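Local coordinates for penicillin binding protein 2X (Streptococcus thermophilus, PDB 5U47) that probably acts as a transpeptidase that cross-links peptidoglycan strands of the septal cell wall and is inactivated by beta-lactams acylating its active-site serine, at residues A[50-55]-A[133-137]; A[391-396]-A[412-418]; A[419-424]-A[541-545]. The protein carries 1 engineered substitution. One frame throughout, in Å; residues are numbered along the deposited sequence.

Interaction 1. Residues A[50-55]-A[133-137]; sequences YSIYAI and GMAFE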
ATOM      1  N   TYR A  50      12.281 -10.247 -28.845  1.00 36.02           N
ATOM      2  CA  TYR A  50      12.091 -11.422 -29.699  1.00 36.29           C
ATOM      3  C   TYR A  50      13.281 -12.347 -29.781  1.00 37.38           C
ATOM      4  O   TYR A  50      14.429 -11.911 -29.659  1.00 37.92           O
ATOM      5  CB  TYR A  50      11.717 -10.958 -31.093  1.00 36.28           C
ATOM      6  CG  TYR A  50      10.442 -10.169 -31.143  1.00 36.43           C
ATOM      7  CD1 TYR A  50      10.440  -8.799 -30.904  1.00 38.28           C
ATOM      8  CD2 TYR A  50       9.237 -10.784 -31.439  1.00 38.06           C
ATOM      9  CE1 TYR A  50       9.266  -8.064 -30.945  1.00 38.94           C
ATOM     10  CE2 TYR A  50       8.053 -10.055 -31.500  1.00 38.42           C
ATOM     11  CZ  TYR A  50       8.078  -8.696 -31.246  1.00 40.01           C
ATOM     12  OH  TYR A  50       6.916  -7.958 -31.301  1.00 42.46           O
ATOM     13  N   SER A  51      12.977 -13.630 -29.981  1.00 37.10           N
ATOM     14  CA  SER A  51      13.970 -14.677 -30.129  1.00 38.77           C
ATOM     15  C   SER A  51      13.822 -15.217 -31.539  1.00 40.19           C
ATOM     16  O   SER A  51      12.703 -15.579 -31.958  1.00 37.63           O
ATOM     17  CB  SER A  51      13.763 -15.811 -29.127  1.00 39.75           C
ATOM     18  OG  SER A  51      13.954 -15.367 -27.799  1.00 42.67           O
ATOM     19  N   ILE A  52      14.947 -15.282 -32.256  1.00 40.75           N
ATOM     20  CA  ILE A  52      14.953 -15.720 -33.657  1.00 43.31           C
ATOM     21  C   ILE A  52      15.201 -17.229 -33.780  1.00 43.92           C
ATOM     22  O   ILE A  52      16.051 -17.792 -33.090  1.00 43.40           O
ATOM     23  CB  ILE A  52      15.963 -14.896 -34.517  1.00 45.03           C
ATOM     24  CG1 ILE A  52      15.765 -15.197 -36.008  1.00 47.34           C
ATOM     25  CG2 ILE A  52      17.417 -15.134 -34.094  1.00 45.93           C
ATOM     26  CD1 ILE A  52      16.607 -14.331 -36.927  1.00 48.54           C
ATOM     27  N   TYR A  53      14.435 -17.869 -34.659  1.00 43.47           N
ATOM     28  CA  TYR A  53      14.554 -19.304 -34.925  1.00 45.16           C
ATOM     29  C   TYR A  53      14.623 -19.556 -36.415  1.00 44.45           C
ATOM     30  O   TYR A  53      14.173 -18.736 -37.216  1.00 44.04           O
ATOM     31  CB  TYR A  53      13.352 -20.070 -34.368  1.00 45.20           C
ATOM     32  CG  TYR A  53      13.226 -19.977 -32.876  1.00 45.07           C
ATOM     33  CD1 TYR A  53      12.574 -18.892 -32.282  1.00 44.40           C
ATOM     34  CD2 TYR A  53      13.743 -20.968 -32.052  1.00 44.69           C
ATOM     35  CE1 TYR A  53      12.458 -18.791 -30.907  1.00 44.84           C
ATOM     36  CE2 TYR A  53      13.629 -20.879 -30.676  1.00 46.18           C
ATOM     37  CZ  TYR A  53      12.987 -19.785 -30.103  1.00 45.91           C
ATOM     38  OH  TYR A  53      12.872 -19.688 -28.731  1.00 45.31           O
ATOM     39  N   ALA A  54      15.187 -20.703 -36.775  1.00 45.62           N
ATOM     40  CA  ALA A  54      15.300 -21.112 -38.175  1.00 46.43           C
ATOM     41  C   ALA A  54      14.847 -22.562 -38.301  1.00 46.74           C
ATOM     42  O   ALA A  54      15.394 -23.442 -37.639  1.00 47.89           O
ATOM     43  CB  ALA A  54      16.737 -20.941 -38.673  1.00 47.67           C
ATOM     44  N   ILE A  55      13.809 -22.799 -39.103  1.00 46.10           N
ATOM     45  CA  ILE A  55      13.336 -24.157 -39.330  1.00 48.15           C
ATOM     46  C   ILE A  55      14.131 -24.726 -40.509  1.00 48.06           C
ATOM     47  O   ILE A  55      14.056 -24.198 -41.626  1.00 45.73           O
ATOM     48  CB  ILE A  55      11.826 -24.216 -39.611  1.00 48.15           C
ATOM     49  CG1 ILE A  55      11.052 -23.818 -38.352  1.00 47.58           C
ATOM     50  CG2 ILE A  55      11.432 -25.629 -40.067  1.00 49.45           C
ATOM     51  CD1 ILE A  55       9.551 -23.791 -38.549  1.00 48.83           C
ATOM     52  N   GLY A 133      11.482 -19.558 -43.737  1.00 45.12           N
ATOM     53  CA  GLY A 133      11.872 -20.433 -42.621  1.00 43.08           C
ATOM     54  C   GLY A 133      12.380 -19.739 -41.365  1.00 42.05           C
ATOM     55  O   GLY A 133      12.572 -20.399 -40.338  1.00 39.50           O
ATOM     56  N   MET A 134      12.633 -18.430 -41.445  1.00 41.21           N
ATOM     57  CA  MET A 134      13.092 -17.667 -40.266  1.00 42.32           C
ATOM     58  C   MET A 134      11.857 -17.191 -39.528  1.00 40.76           C
ATOM     59  O   MET A 134      10.872 -16.810 -40.160  1.00 43.25           O
ATOM     60  CB  MET A 134      13.978 -16.486 -40.675  1.00 43.01           C
ATOM     61  CG  MET A 134      15.185 -16.892 -41.522  1.00 44.01           C
ATOM     62  SD  MET A 134      16.302 -18.069 -40.716  1.00 43.88           S
ATOM     63  CE  MET A 134      16.892 -17.091 -39.327  1.00 45.02           C
ATOM     64  N   ALA A 135      11.885 -17.232 -38.200  1.00 40.12           N
ATOM     65  CA  ALA A 135      10.714 -16.842 -37.423  1.00 39.32           C
ATOM     66  C   ALA A 135      11.106 -16.210 -36.107  1.00 39.38           C
ATOM     67  O   ALA A 135      12.243 -16.348 -35.652  1.00 40.10           O
ATOM     68  CB  ALA A 135       9.807 -18.050 -37.203  1.00 39.85           C
ATOM     69  N   PHE A 136      10.154 -15.519 -35.487  1.00 39.55           N
ATOM     70  CA  PHE A 136      10.410 -14.824 -34.224  1.00 38.69           C
ATOM     71  C   PHE A 136       9.334 -15.132 -33.190  1.00 37.30           C
ATOM     72  O   PHE A 136       8.143 -15.111 -33.519  1.00 35.34           O
ATOM     73  CB  PHE A 136      10.475 -13.322 -34.466  1.00 39.52           C
ATOM     74  CG  PHE A 136      11.597 -12.901 -35.378  1.00 41.10           C
ATOM     75  CD1 PHE A 136      12.848 -12.594 -34.866  1.00 42.02           C
ATOM     76  CD2 PHE A 136      11.399 -12.810 -36.754  1.00 43.22           C
ATOM     77  CE1 PHE A 136      13.886 -12.197 -35.701  1.00 43.20           C
ATOM     78  CE2 PHE A 136      12.432 -12.418 -37.596  1.00 43.94           C
ATOM     79  CZ  PHE A 136      13.675 -12.108 -37.066  1.00 44.15           C
ATOM     80  N   GLU A 137       9.761 -15.441 -31.958  1.00 36.31           N
ATOM     81  CA  GLU A 137       8.831 -15.691 -30.851  1.00 37.42           C
ATOM     82  C   GLU A 137       8.983 -14.540 -29.857  1.00 36.59           C
ATOM     83  O   GLU A 137      10.107 -14.163 -29.473  1.00 34.58           O
ATOM     84  CB  GLU A 137       9.086 -17.047 -30.167  1.00 38.59           C
ATOM     85  CG  GLU A 137       8.074 -17.471 -29.066  1.00 38.86           C
ATOM     86  CD  GLU A 137       6.659 -17.851 -29.564  1.00 40.96           C
ATOM     87  OE1 GLU A 137       6.428 -17.884 -30.794  1.00 41.67           O
ATOM     88  OE2 GLU A 137       5.757 -18.122 -28.709  1.00 39.85           O
TER
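Ile52 and Phe136 stand side by side, pointing the same way, as a non-hydrogen-bonded pair of two antiparallel strands in the dimerisation-domain region. With CG1 of Ile52 anti to the backbone N (chi1 -170°), the isoleucine chain runs out beside the Phe136 ring: Ile52 CB lies 3.6 Å from Phe136 CE1, and CD1 reaches CZ of the same ring. Ile52 CD1 also touches Met134 CE at 3.7 Å. Met134, bent at both chi2 and chi3, folds back over its neighbour across the ladder, so that its SD rests 3.6 Å from Ala54 CB. Ile52, Ala54, Met134 and Phe136 thus share one apolar face, where helix 116-128 packs against Met134 through Phe126 and against Phe136 through Lys119 and Glu123. On the reverse face the Tyr53 and Glu137 side chains cross at a slant, Tyr53 CE1 3.9 Å from Glu137 CB, with ring and carboxylate planes 76° apart. The turn at chi2 (70°) leads the Glu137 carboxylate away from the partner strand, to Tyr193 OH and Gly204 N. Tyr50 sets CD2 4.1 Å from Phe136 CB, and its ring meets Lys119 in a cation-pi contact. Between the two faces the backbones are joined by paired bonds at Ser51 and Glu137 and at Tyr53 and Ala135, the shortest being Tyr53 N to Ala135 O at 2.8 Å. A further bond, from Ile55 N to Gly133 O at 3.0 Å, extends the ladder to the residue preceding strand 134-143. The chemistry is therefore divided: main-chain bonds fix the register, one face is hydrocarbon and sulfur, and the other carries a carboxylate satisfied beyond the strands, whose proton affinity the nearby Glu206 may raise.

Interaction 2. Residues A[391-396]-A[412-418]; sequences ESSGIV and ISVTQVQ
The carboxamide of Gln418 meets segment 391-396 at Ser393 and turns its other end back to its own chain. Its NE2 gives a 2.9 Å hydrogen bond to Ser393 O, which lies 20° out of the amide plane; seen from the acceptor, the donor stands well above the carbonyl plane instead of on a lone pair. NE2 also bonds Ile382 O, while OE1 accepts from Thr415 N at 3.0 Å, so both ends of the amide are held and its rotation is fixed. The second flat group, the Glu391 carboxylate, is carried by an extended chain that crosses Val417 at about a right angle, with OE2 3.5 Å from Val417 CG1. OE2 also takes a bond from Thr384 OG1, and OE1 one from Arg385 N. A water donates to Glu391 OE2 and to Ser392 O, and accepts from Thr415 OG1 at 2.6 Å. Thr415 OG1 in turn receives Gln418 N at 3.2 Å: with chi1 at 59° the hydroxyl faces the first turn of helix 416-427, and the two residues form a capping box. Thr415 CG2 meanwhile touches Ser392 CB. Farther along, Ile395 and Ser413 form an antiparallel hydrogen-bonded pair. Just before it, Gly394, at positive phi, brings CA within 3.2 Å of Ser413 O; a side chain here would run into Ser413 O and Gln418 OE1. In the transpeptidase-domain region, the N-terminal end of helix 416-427 is thus tied to loop 391-394 by polar groups with settled directions, the threonine hydroxyl serving both as N-cap acceptor and as donor to the bridging water.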
ATOM      1  N   GLU A 391      -2.014  -8.658   4.383  1.00 29.72           N
ATOM      2  CA  GLU A 391      -1.977  -7.631   5.420  1.00 28.42           C
ATOM      3  C   GLU A 391      -2.126  -8.285   6.800  1.00 28.45           C
ATOM      4  O   GLU A 391      -2.917  -9.203   6.955  1.00 28.19           O
ATOM      5  CB  GLU A 391      -3.114  -6.629   5.207  1.00 27.77           C
ATOM      6  CG  GLU A 391      -3.129  -5.487   6.207  1.00 26.95           C
ATOM      7  CD  GLU A 391      -4.335  -4.574   6.078  1.00 27.60           C
ATOM      8  OE1 GLU A 391      -5.337  -4.964   5.401  1.00 27.44           O
ATOM      9  OE2 GLU A 391      -4.288  -3.477   6.696  1.00 23.66           O
ATOM     10  N   SER A 392      -1.379  -7.793   7.791  1.00 27.64           N
ATOM     11  CA  SER A 392      -1.474  -8.297   9.172  1.00 29.22           C
ATOM     12  C   SER A 392      -2.556  -7.514   9.909  1.00 28.32           C
ATOM     13  O   SER A 392      -2.919  -6.393   9.492  1.00 27.32           O
ATOM     14  CB  SER A 392      -0.134  -8.156   9.887  1.00 29.75           C
ATOM     15  OG  SER A 392       0.852  -8.916   9.231  1.00 29.36           O
ATOM     16  N   SER A 393      -3.056  -8.087  11.003  1.00 28.74           N
ATOM     17  CA  SER A 393      -4.132  -7.464  11.785  1.00 28.87           C
ATOM     18  C   SER A 393      -3.711  -6.742  13.054  1.00 28.42           C
ATOM     19  O   SER A 393      -4.503  -6.005  13.631  1.00 27.53           O
ATOM     20  CB  SER A 393      -5.174  -8.523  12.131  1.00 31.44           C
ATOM     21  OG  SER A 393      -5.741  -9.020  10.946  1.00 32.46           O
ATOM     22  N   GLY A 394      -2.467  -6.929  13.487  1.00 27.88           N
ATOM     23  CA  GLY A 394      -2.029  -6.359  14.732  1.00 29.01           C
ATOM     24  C   GLY A 394      -2.562  -7.234  15.868  1.00 30.53           C
ATOM     25  O   GLY A 394      -3.229  -8.259  15.637  1.00 30.66           O
ATOM     26  N   ILE A 395      -2.245  -6.849  17.091  1.00 31.98           N
ATOM     27  CA  ILE A 395      -2.654  -7.622  18.293  1.00 34.89           C
ATOM     28  C   ILE A 395      -3.023  -6.649  19.390  1.00 33.34           C
ATOM     29  O   ILE A 395      -2.201  -5.825  19.784  1.00 31.67           O
ATOM     30  CB  ILE A 395      -1.518  -8.541  18.804  1.00 37.06           C
ATOM     31  CG1 ILE A 395      -1.023  -9.473  17.690  1.00 38.14           C
ATOM     32  CG2 ILE A 395      -1.980  -9.374  20.013  1.00 40.61           C
ATOM     33  CD1 ILE A 395       0.212 -10.289  18.058  1.00 39.93           C
ATOM     34  N   VAL A 396      -4.258  -6.737  19.882  1.00 33.79           N
ATOM     35  CA  VAL A 396      -4.718  -5.880  20.967  1.00 33.59           C
ATOM     36  C   VAL A 396      -5.070  -6.773  22.154  1.00 34.55           C
ATOM     37  O   VAL A 396      -5.812  -7.724  22.016  1.00 32.97           O
ATOM     38  CB  VAL A 396      -5.909  -5.027  20.548  1.00 34.62           C
ATOM     39  CG1 VAL A 396      -6.390  -4.175  21.717  1.00 35.36           C
ATOM     40  CG2 VAL A 396      -5.527  -4.158  19.356  1.00 35.32           C
ATOM     41  N   ILE A 412       0.812  -3.461  22.761  1.00 31.85           N
ATOM     42  CA  ILE A 412      -0.142  -3.420  21.665  1.00 31.66           C
ATOM     43  C   ILE A 412       0.665  -3.470  20.359  1.00 30.97           C
ATOM     44  O   ILE A 412       1.706  -2.835  20.253  1.00 30.98           O
ATOM     45  CB  ILE A 412      -1.058  -2.169  21.729  1.00 31.78           C
ATOM     46  CG1 ILE A 412      -2.101  -2.204  20.605  1.00 32.79           C
ATOM     47  CG2 ILE A 412      -0.262  -0.868  21.641  1.00 32.36           C
ATOM     48  CD1 ILE A 412      -3.191  -1.166  20.752  1.00 32.47           C
ATOM     49  N   SER A 413       0.206  -4.259  19.394  1.00 30.59           N
ATOM     50  CA  SER A 413       0.894  -4.400  18.118  1.00 30.10           C
ATOM     51  C   SER A 413       0.054  -3.843  17.004  1.00 28.66           C
ATOM     52  O   SER A 413      -1.144  -4.133  16.923  1.00 27.82           O
ATOM     53  CB  SER A 413       1.189  -5.856  17.825  1.00 31.40           C
ATOM     54  OG  SER A 413       2.073  -6.354  18.795  1.00 35.65           O
ATOM     55  N   VAL A 414       0.696  -3.064  16.144  1.00 26.04           N
ATOM     56  CA  VAL A 414       0.033  -2.428  14.995  1.00 24.83           C
ATOM     57  C   VAL A 414       0.839  -2.610  13.713  1.00 23.70           C
ATOM     58  O   VAL A 414       1.986  -3.067  13.753  1.00 23.90           O
ATOM     59  CB  VAL A 414      -0.086  -0.899  15.211  1.00 24.65           C
ATOM     60  CG1 VAL A 414      -0.786  -0.584  16.521  1.00 26.43           C
ATOM     61  CG2 VAL A 414       1.282  -0.203  15.160  1.00 24.33           C
ATOM     62  N   THR A 415       0.228  -2.255  12.581  1.00 22.93           N
ATOM     63  CA  THR A 415       0.917  -2.163  11.316  1.00 22.40           C
ATOM     64  C   THR A 415       1.008  -0.673  11.023  1.00 22.50           C
ATOM     65  O   THR A 415       0.262   0.143  11.592  1.00 21.70           O
ATOM     66  CB  THR A 415       0.147  -2.812  10.151  1.00 22.84           C
ATOM     67  OG1 THR A 415      -1.129  -2.182  10.023  1.00 21.56           O
ATOM     68  CG2 THR A 415      -0.048  -4.264  10.409  1.00 24.24           C
ATOM     69  N   GLN A 416       1.918  -0.309  10.127  1.00 22.59           N
ATOM     70  CA  GLN A 416       2.093   1.088   9.747  1.00 21.81           C
ATOM     71  C   GLN A 416       0.794   1.649   9.194  1.00 22.44           C
ATOM     72  O   GLN A 416       0.401   2.785   9.519  1.00 20.66           O
ATOM     73  CB  GLN A 416       3.208   1.245   8.691  1.00 22.82           C
ATOM     74  CG  GLN A 416       3.316   2.707   8.227  1.00 23.98           C
ATOM     75  CD  GLN A 416       4.334   2.994   7.157  1.00 24.37           C
ATOM     76  OE1 GLN A 416       4.395   4.129   6.673  1.00 26.05           O
ATOM     77  NE2 GLN A 416       5.112   1.991   6.746  1.00 24.03           N
ATOM     78  N   VAL A 417       0.121   0.862   8.357  1.00 20.04           N
ATOM     79  CA  VAL A 417      -1.113   1.344   7.738  1.00 20.19           C
ATOM     80  C   VAL A 417      -2.238   1.564   8.783  1.00 20.28           C
ATOM     81  O   VAL A 417      -3.063   2.447   8.599  1.00 20.09           O
ATOM     82  CB  VAL A 417      -1.513   0.501   6.521  1.00 20.31           C
ATOM     83  CG1 VAL A 417      -1.964  -0.898   6.953  1.00 20.78           C
ATOM     84  CG2 VAL A 417      -2.564   1.223   5.684  1.00 20.38           C
ATOM     85  N   GLN A 418      -2.254   0.793   9.878  1.00 20.47           N
ATOM     86  CA  GLN A 418      -3.217   1.052  10.979  1.00 21.51           C
ATOM     87  C   GLN A 418      -2.923   2.406  11.646  1.00 22.13           C
ATOM     88  O   GLN A 418      -3.840   3.178  11.971  1.00 21.33           O
ATOM     89  CB  GLN A 418      -3.202  -0.069  12.006  1.00 20.96           C
ATOM     90  CG  GLN A 418      -3.868  -1.338  11.517  1.00 21.89           C
ATOM     91  CD  GLN A 418      -3.766  -2.466  12.508  1.00 23.53           C
ATOM     92  OE1 GLN A 418      -2.728  -2.639  13.157  1.00 25.02           O
ATOM     93  NE2 GLN A 418      -4.828  -3.269  12.607  1.00 23.07           N
TER
HETATM   94  O   HOH W   1      -3.131  -3.610   9.104  1.00 30.23           O

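Interaction 3. Residues A[419-424]-A[541-545]; sequences MLRAFT and YIMYV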
ATOM      1  N   MET A 419      -1.634   2.713  11.820  1.00 21.90           N
ATOM      2  CA  MET A 419      -1.270   4.002  12.374  1.00 21.80           C
ATOM      3  C   MET A 419      -1.690   5.130  11.438  1.00 21.56           C
ATOM      4  O   MET A 419      -2.227   6.135  11.883  1.00 20.78           O
ATOM      5  CB  MET A 419       0.234   4.083  12.677  1.00 23.12           C
ATOM      6  CG  MET A 419       0.691   3.130  13.783  1.00 24.20           C
ATOM      7  SD  MET A 419      -0.147   3.382  15.368  1.00 26.76           S
ATOM      8  CE  MET A 419       0.376   5.032  15.814  1.00 26.88           C
ATOM      9  N   LEU A 420      -1.445   4.968  10.140  1.00 21.81           N
ATOM     10  CA  LEU A 420      -1.823   5.997   9.167  1.00 22.20           C
ATOM     11  C   LEU A 420      -3.323   6.260   9.205  1.00 21.53           C
ATOM     12  O   LEU A 420      -3.752   7.409   9.178  1.00 20.82           O
ATOM     13  CB  LEU A 420      -1.384   5.610   7.743  1.00 21.32           C
ATOM     14  CG  LEU A 420       0.144   5.477   7.520  1.00 22.11           C
ATOM     15  CD1 LEU A 420       0.422   4.997   6.098  1.00 22.51           C
ATOM     16  CD2 LEU A 420       0.865   6.800   7.768  1.00 22.09           C
ATOM     17  N   ARG A 421      -4.094   5.182   9.249  1.00 20.83           N
ATOM     18  CA  ARG A 421      -5.547   5.268   9.301  1.00 21.71           C
ATOM     19  C   ARG A 421      -5.989   6.077  10.544  1.00 21.18           C
ATOM     20  O   ARG A 421      -6.827   6.971  10.443  1.00 21.14           O
ATOM     21  CB  ARG A 421      -6.139   3.867   9.341  1.00 21.40           C
ATOM     22  CG  ARG A 421      -7.645   3.818   9.474  1.00 22.40           C
ATOM     23  CD  ARG A 421      -8.173   2.386   9.458  1.00 23.15           C
ATOM     24  NE  ARG A 421      -7.600   1.617  10.546  1.00 24.23           N
ATOM     25  CZ  ARG A 421      -7.784   0.310  10.775  1.00 24.80           C
ATOM     26  NH1 ARG A 421      -7.166  -0.253  11.795  1.00 26.28           N
ATOM     27  NH2 ARG A 421      -8.558  -0.434  10.012  1.00 25.75           N
ATOM     28  N   ALA A 422      -5.392   5.779  11.689  1.00 20.43           N
ATOM     29  CA  ALA A 422      -5.721   6.469  12.944  1.00 22.59           C
ATOM     30  C   ALA A 422      -5.346   7.939  12.854  1.00 24.30           C
ATOM     31  O   ALA A 422      -6.123   8.809  13.287  1.00 23.73           O
ATOM     32  CB  ALA A 422      -5.011   5.805  14.117  1.00 23.30           C
ATOM     33  N   PHE A 423      -4.166   8.217  12.272  1.00 23.05           N
ATOM     34  CA  PHE A 423      -3.716   9.598  12.117  1.00 22.60           C
ATOM     35  C   PHE A 423      -4.666  10.443  11.258  1.00 23.26           C
ATOM     36  O   PHE A 423      -4.775  11.660  11.476  1.00 22.00           O
ATOM     37  CB  PHE A 423      -2.300   9.700  11.529  1.00 23.31           C
ATOM     38  CG  PHE A 423      -1.200   9.167  12.428  1.00 23.87           C
ATOM     39  CD1 PHE A 423      -1.190   9.424  13.795  1.00 25.32           C
ATOM     40  CD2 PHE A 423      -0.123   8.488  11.880  1.00 24.33           C
ATOM     41  CE1 PHE A 423      -0.146   8.959  14.609  1.00 26.11           C
ATOM     42  CE2 PHE A 423       0.914   8.019  12.685  1.00 24.59           C
ATOM     43  CZ  PHE A 423       0.893   8.252  14.048  1.00 24.57           C
ATOM     44  N   THR A 424      -5.366   9.824  10.303  1.00 21.45           N
ATOM     45  CA  THR A 424      -6.266  10.611   9.471  1.00 21.68           C
ATOM     46  C   THR A 424      -7.388  11.266  10.289  1.00 21.83           C
ATOM     47  O   THR A 424      -7.846  12.329   9.911  1.00 22.89           O
ATOM     48  CB  THR A 424      -6.913   9.829   8.288  1.00 21.36           C
ATOM     49  OG1 THR A 424      -7.707   8.747   8.791  1.00 21.85           O
ATOM     50  CG2 THR A 424      -5.894   9.308   7.359  1.00 21.66           C
ATOM     51  N   TYR A 541      -0.939  17.591   4.622  1.00 21.18           N
ATOM     52  CA  TYR A 541      -0.148  16.379   4.547  1.00 21.93           C
ATOM     53  C   TYR A 541       0.207  15.808   5.931  1.00 22.61           C
ATOM     54  O   TYR A 541       0.369  16.547   6.925  1.00 23.20           O
ATOM     55  CB  TYR A 541       1.157  16.630   3.737  1.00 22.61           C
ATOM     56  CG  TYR A 541       0.853  17.191   2.381  1.00 23.87           C
ATOM     57  CD1 TYR A 541       0.269  16.400   1.388  1.00 24.89           C
ATOM     58  CD2 TYR A 541       1.052  18.526   2.107  1.00 25.46           C
ATOM     59  CE1 TYR A 541      -0.074  16.936   0.157  1.00 25.59           C
ATOM     60  CE2 TYR A 541       0.704  19.064   0.887  1.00 26.69           C
ATOM     61  CZ  TYR A 541       0.146  18.278  -0.076  1.00 25.91           C
ATOM     62  OH  TYR A 541      -0.180  18.851  -1.275  1.00 26.97           O
ATOM     63  N   ILE A 542       0.293  14.480   5.968  1.00 21.37           N
ATOM     64  CA  ILE A 542       0.715  13.720   7.129  1.00 22.32           C
ATOM     65  C   ILE A 542       1.951  12.940   6.664  1.00 21.65           C
ATOM     66  O   ILE A 542       1.968  12.383   5.550  1.00 20.29           O
ATOM     67  CB  ILE A 542      -0.312  12.637   7.550  1.00 23.28           C
ATOM     68  CG1 ILE A 542      -1.666  13.250   7.898  1.00 24.57           C
ATOM     69  CG2 ILE A 542       0.204  11.841   8.756  1.00 24.76           C
ATOM     70  CD1 ILE A 542      -2.791  12.217   7.912  1.00 26.07           C
ATOM     71  N   MET A 543       2.966  12.894   7.509  1.00 21.00           N
ATOM     72  CA  MET A 543       4.138  12.082   7.229  1.00 20.58           C
ATOM     73  C   MET A 543       4.462  11.245   8.461  1.00 20.09           C
ATOM     74  O   MET A 543       4.411  11.739   9.594  1.00 21.02           O
ATOM     75  CB  MET A 543       5.320  12.944   6.819  1.00 21.48           C
ATOM     76  CG  MET A 543       6.503  12.126   6.359  1.00 22.56           C
ATOM     77  SD  MET A 543       7.750  13.157   5.568  1.00 23.56           S
ATOM     78  CE  MET A 543       8.813  11.869   4.936  1.00 23.36           C
ATOM     79  N   TYR A 544       4.796   9.985   8.239  1.00 19.67           N
ATOM     80  CA  TYR A 544       5.137   9.056   9.327  1.00 20.10           C
ATOM     81  C   TYR A 544       6.434   8.362   8.978  1.00 19.76           C
ATOM     82  O   TYR A 544       6.556   7.770   7.894  1.00 18.66           O
ATOM     83  CB  TYR A 544       3.998   8.060   9.511  1.00 21.25           C
ATOM     84  CG  TYR A 544       4.163   7.007  10.584  1.00 21.77           C
ATOM     85  CD1 TYR A 544       4.504   7.350  11.888  1.00 22.28           C
ATOM     86  CD2 TYR A 544       3.837   5.690  10.335  1.00 22.93           C
ATOM     87  CE1 TYR A 544       4.596   6.390  12.886  1.00 23.21           C
ATOM     88  CE2 TYR A 544       3.937   4.720  11.329  1.00 23.16           C
ATOM     89  CZ  TYR A 544       4.303   5.076  12.604  1.00 23.11           C
ATOM     90  OH  TYR A 544       4.399   4.116  13.595  1.00 24.13           O
ATOM     91  N   VAL A 545       7.394   8.420   9.899  1.00 19.84           N
ATOM     92  CA  VAL A 545       8.719   7.846   9.692  1.00 21.30           C
ATOM     93  C   VAL A 545       9.092   6.964  10.855  1.00 22.27           C
ATOM     94  O   VAL A 545       8.809   7.323  12.004  1.00 22.67           O
ATOM     95  CB  VAL A 545       9.768   8.972   9.544  1.00 21.63           C
ATOM     96  CG1 VAL A 545      11.166   8.405   9.332  1.00 22.32           C
ATOM     97  CG2 VAL A 545       9.389   9.884   8.398  1.00 21.45           C
TER
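This is buried helix-on-sheet packing in the transpeptidase region, without hydrogen bonds between the two segments: helix 416-427 lies on strand 541-548, the middle one of a five-stranded antiparallel sheet. The two short axes run 9.9 Å apart, at 147° between their directions. At its heart is a T-shaped aromatic pair. Phe423 presents an edge to one face of Tyr544, ring centroids 5.4 Å apart and planes at 69°, and CE2 of Phe423 comes within 3.7 Å of Tyr544 CD1, offset toward the rim. The Tyr544 ring, swung out opposite the backbone nitrogen (chi1 180°), also reaches the preceding turn of the helix, where Met419 CB lies 4.0 Å from Tyr544 CE2. Leu420 approaches nearer the root of the tyrosine, its CD2 3.8 Å from Tyr544 CB. Two residues back along the strand, Ile542 CD1 slips in beside Phe423 O and Thr424 CA. The Tyr544 hydroxyl, at the far end of this apolar patch, is hydrogen-bonded to Tyr291 OH. The helix spans three strands: Leu420 also touches Thr249 and Val251 of strand 245-252, and Phe423 touches Val531 and Met533 of strand 526-534. From the opposite side of strand 541-548, Met543 and Val545 turn to helix 558-572, which leaves the sheet sandwiched between two helices.

From the N terminus, interaction 1 comes first, closing a loop of 77 largely helical and irregular residues between strands 42-55 and 134-143. Interaction 2 follows far along the chain and closes a short loop of 15 residues that includes helix 400-405. Interaction 3 starts where it ends, on the same helix 416-427, and closes over 116 residues to bring strand 541-548 under that helix. The three run in series, neither nesting nor crossing. Interactions 2 and 3 touch, through Val414 with Met419 and Gln416 with Tyr544, and together join loop, helix and central sheet of the transpeptidase region; interaction 1 lies in the dimerisation-domain region, its centre about 53 Å from that of interaction 2 and about 54 Å from that of interaction 3.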